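Local coordinates for GTPase-activating protein GYP1 (PDB 1FKM) that stimulates GTP hydrolysis by the Ypt/Rab GTPases Ypt1 and Ypt7 through its TBC domain, supplying an arginine finger and a glutamine finger in trans, at residues A[93-97]-A[129-135]; A[135-139]-A[238-243]. One frame throughout, in Å; residues are numbered along the deposited sequence.

Contact 1. Residues A[93-97]-A[129-135]; sequences DIPRT and YVQGIND
The Tyr129 ring carries the backbone N of Gln131 over one face, near the ring's border, and meets Asp93 OD2 in the ring plane, beside its edge. Tyr129 OH donates to the anti lone pair of Asp93 OD2 (2.8 Å). Carboxylate and ring planes stand 71° apart. Gln131, the glutamine finger, stretches out with CG anti to its backbone N (chi1 -168°), and Gln131 NE2 gives Asp93 OD2 a weak hydrogen bond of 3.4 Å. The other oxygen, Asp93 OD1, lies at the guanidinium edge of Arg96, the arginine finger, and Arg96 NH2 forms a salt bridge with it at 3.0 Å. One carboxylate thus holds Arg96 by a salt bridge and reaches Gln131 only weakly in this GTPase-free TBC domain. Asn134 ND2 makes a nearly straight bond to Thr97 OG1 (2.9 Å), in the plane of the amide. Its OD1 takes the N-H of Gly132, the helix N-cap residue, so both ends of the amide are held. Thr97 OG1 in turn donates to Asp93 O, which Arg96 N reaches from the opposite face. The contact joins the loop after helix 83-93 to the start of helix 133-145; Tyr129 also packs on Gln89 and Ile90, and Ile94 on helix 107-123.

Contact 2. Residues A[135-139]-A[238-243]; sequences DLVTP and NCLLMR
Met242, a selenomethionine, lies against the first turns of helix 133-145 in the all-helical TBC domain, just past a Schellman motif that closes helix 230-238 with Leu240 as its C-prime residue. A type I' turn from Cys239 to Met242, closed by Met242 N to Cys239 O, swings this side chain toward the helix. Its CB and CG lead out from the turn, CG anti to the carbonyl carbon (chi1 -75°), and the chain runs straight to SE. Met242 SE comes 3.2 Å from Asp135 O and also packs on Leu136 CD2 and the Pro139 ring. The bend at chi3 of Met242 (62°) turns its methyl back, so that Met242 CE also presses on Asp135 O, at 3.3 Å. Met242 CE lies 3.4 Å from Thr138 OG1 and touches Pro139 CG as well. Asp135 O accepts from both Thr138 N and Thr138 OG1, the hydroxyl bonding in the carbonyl plane at 2.7 Å. The Leu136 and Leu240 side chains run roughly perpendicular, Leu136 CD2 3.8 Å from Leu240 CD1. Helix 247-261 adds Val250 against Met242 and Ile251 and Trp254 against Pro139, while Tyr193 and Leu186 pack on Leu136. On the more polar flank, Arg243 bends at chi2 and chi3 to bring CD beside the Asp135 carboxylate. The guanidinium meets that carboxylate obliquely, Arg243 NH1 in a long, weak salt bridge 3.6 Å from Asp135 OD2. The same Asp135 OD2 lies 3.4 Å from Cys239 SG.

Overall arrangement
Both contacts are largely buried and draw on helix 133-145, contact 1 at its first residues, contact 2 continuing from the shared Asp135. The centre of contact 1 is about 13 Å from the centre of the chain, and its exposed touching residues are the two catalytic fingers; hydrogen bonds join its segments, while the Asp93-Arg96 salt bridge lies within 93-97. Contact 2, its centre about 5 Å from that of the chain, relies chiefly on apolar packing, with exposed Arg243 at its margin. The two meet at a probable hydrogen bond from Asn238 ND2 to Gln131 O, Asn238 OD1 being bonded by Gln197 NE2, and where the Thr97 and Thr138 methyl groups pack.

Contact 1. Residues A[93-97]-A[129-135]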
# COMPACT_ATOMS: atom_id res chain seq x y z
N ASP A 93 -0.10 -0.40 -18.54
CA ASP A 93 -0.76 -0.78 -17.29
C ASP A 93 -1.61 0.29 -16.61
O ASP A 93 -2.60 -0.03 -15.94
CB ASP A 93 0.27 -1.30 -16.29
CG ASP A 93 0.68 -2.73 -16.56
OD1 ASP A 93 0.20 -3.31 -17.55
OD2 ASP A 93 1.48 -3.28 -15.77
N ILE A 94 -1.25 1.56 -16.77
CA ILE A 94 -1.99 2.63 -16.12
C ILE A 94 -3.51 2.62 -16.37
O ILE A 94 -4.29 2.50 -15.42
CB ILE A 94 -1.43 4.02 -16.53
CG1 ILE A 94 -0.02 4.19 -15.96
CG2 ILE A 94 -2.34 5.13 -16.01
CD1 ILE A 94 0.04 4.15 -14.45
N PRO A 95 -3.94 2.73 -17.63
CA PRO A 95 -5.37 2.73 -17.96
C PRO A 95 -6.12 1.51 -17.44
O PRO A 95 -7.35 1.53 -17.33
CB PRO A 95 -5.37 2.78 -19.49
CG PRO A 95 -4.11 3.51 -19.81
CD PRO A 95 -3.13 2.86 -18.86
N ARG A 96 -5.38 0.45 -17.12
CA ARG A 96 -5.99 -0.78 -16.63
C ARG A 96 -5.90 -0.99 -15.11
O ARG A 96 -6.27 -2.05 -14.61
CB ARG A 96 -5.36 -1.98 -17.35
CG ARG A 96 -5.38 -1.87 -18.87
CD ARG A 96 -4.92 -3.17 -19.53
NE ARG A 96 -3.53 -3.50 -19.21
CZ ARG A 96 -2.95 -4.65 -19.53
NH1 ARG A 96 -3.63 -5.59 -20.18
NH2 ARG A 96 -1.68 -4.88 -19.20
N THR A 97 -5.41 0.02 -14.39
CA THR A 97 -5.29 -0.07 -12.93
C THR A 97 -6.59 0.34 -12.23
O THR A 97 -7.20 1.35 -12.60
CB THR A 97 -4.14 0.85 -12.43
OG1 THR A 97 -2.90 0.40 -12.99
CG2 THR A 97 -4.04 0.81 -10.91
N TYR A 129 10.18 -1.16 -14.35
CA TYR A 129 8.79 -1.17 -13.94
C TYR A 129 8.36 -2.63 -13.77
O TYR A 129 8.66 -3.47 -14.61
CB TYR A 129 7.89 -0.51 -14.98
CG TYR A 129 6.42 -0.76 -14.70
CD1 TYR A 129 5.81 -0.22 -13.57
CD2 TYR A 129 5.67 -1.59 -15.53
CE1 TYR A 129 4.48 -0.50 -13.27
CE2 TYR A 129 4.34 -1.88 -15.24
CZ TYR A 129 3.76 -1.33 -14.11
OH TYR A 129 2.44 -1.61 -13.80
N VAL A 130 7.66 -2.92 -12.68
CA VAL A 130 7.20 -4.27 -12.42
C VAL A 130 5.72 -4.23 -12.10
O VAL A 130 5.29 -3.45 -11.25
CB VAL A 130 7.96 -4.91 -11.24
CG1 VAL A 130 7.52 -6.37 -11.06
CG2 VAL A 130 9.45 -4.83 -11.47
N GLN A 131 4.95 -5.07 -12.78
CA GLN A 131 3.51 -5.12 -12.56
C GLN A 131 3.30 -5.41 -11.08
O GLN A 131 3.90 -6.34 -10.52
CB GLN A 131 2.88 -6.21 -13.43
CG GLN A 131 1.36 -6.15 -13.48
CD GLN A 131 0.79 -7.00 -14.60
OE1 GLN A 131 0.94 -8.22 -14.61
NE2 GLN A 131 0.14 -6.35 -15.56
N GLY A 132 2.46 -4.60 -10.45
CA GLY A 132 2.20 -4.74 -9.03
C GLY A 132 2.49 -3.41 -8.37
O GLY A 132 1.81 -3.01 -7.42
N ILE A 133 3.51 -2.71 -8.86
CA ILE A 133 3.87 -1.41 -8.32
C ILE A 133 2.78 -0.40 -8.67
O ILE A 133 2.57 0.58 -7.95
CB ILE A 133 5.22 -0.91 -8.88
CG1 ILE A 133 6.32 -1.91 -8.53
CG2 ILE A 133 5.55 0.45 -8.31
CD1 ILE A 133 6.52 -2.11 -7.04
N ASN A 134 2.09 -0.65 -9.78
CA ASN A 134 1.00 0.24 -10.20
C ASN A 134 -0.14 0.15 -9.19
O ASN A 134 -0.90 1.10 -9.01
CB ASN A 134 0.50 -0.14 -11.60
CG ASN A 134 0.04 -1.58 -11.69
OD1 ASN A 134 0.76 -2.51 -11.31
ND2 ASN A 134 -1.16 -1.78 -12.22
N ASP A 135 -0.25 -0.99 -8.52
CA ASP A 135 -1.29 -1.15 -7.51
C ASP A 135 -0.85 -0.47 -6.21
O ASP A 135 -1.62 0.27 -5.60
CB ASP A 135 -1.55 -2.64 -7.22
CG ASP A 135 -2.13 -3.37 -8.41
OD1 ASP A 135 -3.22 -2.99 -8.88
OD2 ASP A 135 -1.48 -4.33 -8.88

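Contact 2. Residues A[135-139]-A[238-243]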
# COMPACT_ATOMS: atom_id res chain seq x y z
N ASP A 135 -0.25 -0.99 -8.52
CA ASP A 135 -1.29 -1.15 -7.51
C ASP A 135 -0.85 -0.47 -6.21
O ASP A 135 -1.62 0.27 -5.60
CB ASP A 135 -1.55 -2.64 -7.22
CG ASP A 135 -2.13 -3.37 -8.41
OD1 ASP A 135 -3.22 -2.99 -8.88
OD2 ASP A 135 -1.48 -4.33 -8.88
N LEU A 136 0.39 -0.73 -5.81
CA LEU A 136 0.92 -0.19 -4.56
C LEU A 136 0.94 1.32 -4.43
O LEU A 136 0.88 1.85 -3.33
CB LEU A 136 2.33 -0.72 -4.30
CG LEU A 136 2.45 -2.21 -4.02
CD1 LEU A 136 3.90 -2.56 -3.71
CD2 LEU A 136 1.55 -2.59 -2.85
N VAL A 137 1.05 2.02 -5.55
CA VAL A 137 1.09 3.47 -5.52
C VAL A 137 -0.28 4.10 -5.23
O VAL A 137 -0.35 5.18 -4.65
CB VAL A 137 1.63 4.05 -6.87
CG1 VAL A 137 0.60 3.84 -7.98
CG2 VAL A 137 1.95 5.54 -6.71
N THR A 138 -1.36 3.40 -5.58
CA THR A 138 -2.70 3.97 -5.42
C THR A 138 -3.22 4.32 -4.02
O THR A 138 -3.89 5.35 -3.86
CB THR A 138 -3.76 3.13 -6.21
OG1 THR A 138 -3.86 1.80 -5.68
CG2 THR A 138 -3.34 3.03 -7.67
N PRO A 139 -2.95 3.49 -2.99
CA PRO A 139 -3.46 3.86 -1.66
C PRO A 139 -2.84 5.18 -1.20
O PRO A 139 -3.50 5.99 -0.53
CB PRO A 139 -3.03 2.68 -0.78
CG PRO A 139 -3.06 1.52 -1.75
CD PRO A 139 -2.41 2.12 -2.98
N ASN A 238 2.73 -9.90 -4.06
CA ASN A 238 3.09 -8.88 -5.03
C ASN A 238 2.35 -7.55 -4.86
O ASN A 238 2.94 -6.49 -5.04
CB ASN A 238 2.85 -9.42 -6.45
CG ASN A 238 3.57 -8.61 -7.52
OD1 ASN A 238 4.76 -8.34 -7.40
ND2 ASN A 238 2.84 -8.22 -8.56
N CYS A 239 1.07 -7.61 -4.48
CA CYS A 239 0.28 -6.39 -4.31
C CYS A 239 -0.12 -6.15 -2.85
O CYS A 239 -1.04 -5.38 -2.57
CB CYS A 239 -0.99 -6.48 -5.17
SG CYS A 239 -0.69 -6.99 -6.88
N LEU A 240 0.57 -6.81 -1.92
CA LEU A 240 0.28 -6.67 -0.50
C LEU A 240 -1.22 -6.83 -0.18
O LEU A 240 -1.80 -6.00 0.52
CB LEU A 240 0.79 -5.33 0.03
CG LEU A 240 2.31 -5.09 0.03
CD1 LEU A 240 2.61 -3.73 0.61
CD2 LEU A 240 3.01 -6.18 0.83
N LEU A 241 -1.82 -7.89 -0.70
CA LEU A 241 -3.24 -8.20 -0.47
C LEU A 241 -4.26 -7.21 -1.02
O LEU A 241 -5.46 -7.39 -0.85
CB LEU A 241 -3.49 -8.41 1.02
CG LEU A 241 -3.05 -9.75 1.63
CD1 LEU A 241 -3.26 -9.75 3.14
CD2 LEU A 241 -3.86 -10.87 0.99
N MSE A 242 -3.79 -6.17 -1.70
CA MSE A 242 -4.71 -5.17 -2.24
C MSE A 242 -5.77 -5.72 -3.18
O MSE A 242 -6.90 -5.22 -3.20
CB MSE A 242 -3.94 -4.09 -2.98
CG MSE A 242 -3.23 -3.11 -2.10
SE MSE A 242 -2.51 -1.75 -3.25
CE MSE A 242 -4.18 -1.08 -3.97
N ARG A 243 -5.42 -6.73 -3.95
CA ARG A 243 -6.36 -7.30 -4.90
C ARG A 243 -7.36 -8.25 -4.25
O ARG A 243 -8.20 -8.84 -4.93
CB ARG A 243 -5.59 -8.04 -6.00
CG ARG A 243 -4.54 -7.17 -6.68
CD ARG A 243 -5.18 -6.14 -7.60
NE ARG A 243 -5.62 -6.75 -8.85
CZ ARG A 243 -4.79 -7.25 -9.76
NH1 ARG A 243 -3.48 -7.22 -9.56
NH2 ARG A 243 -5.27 -7.80 -10.87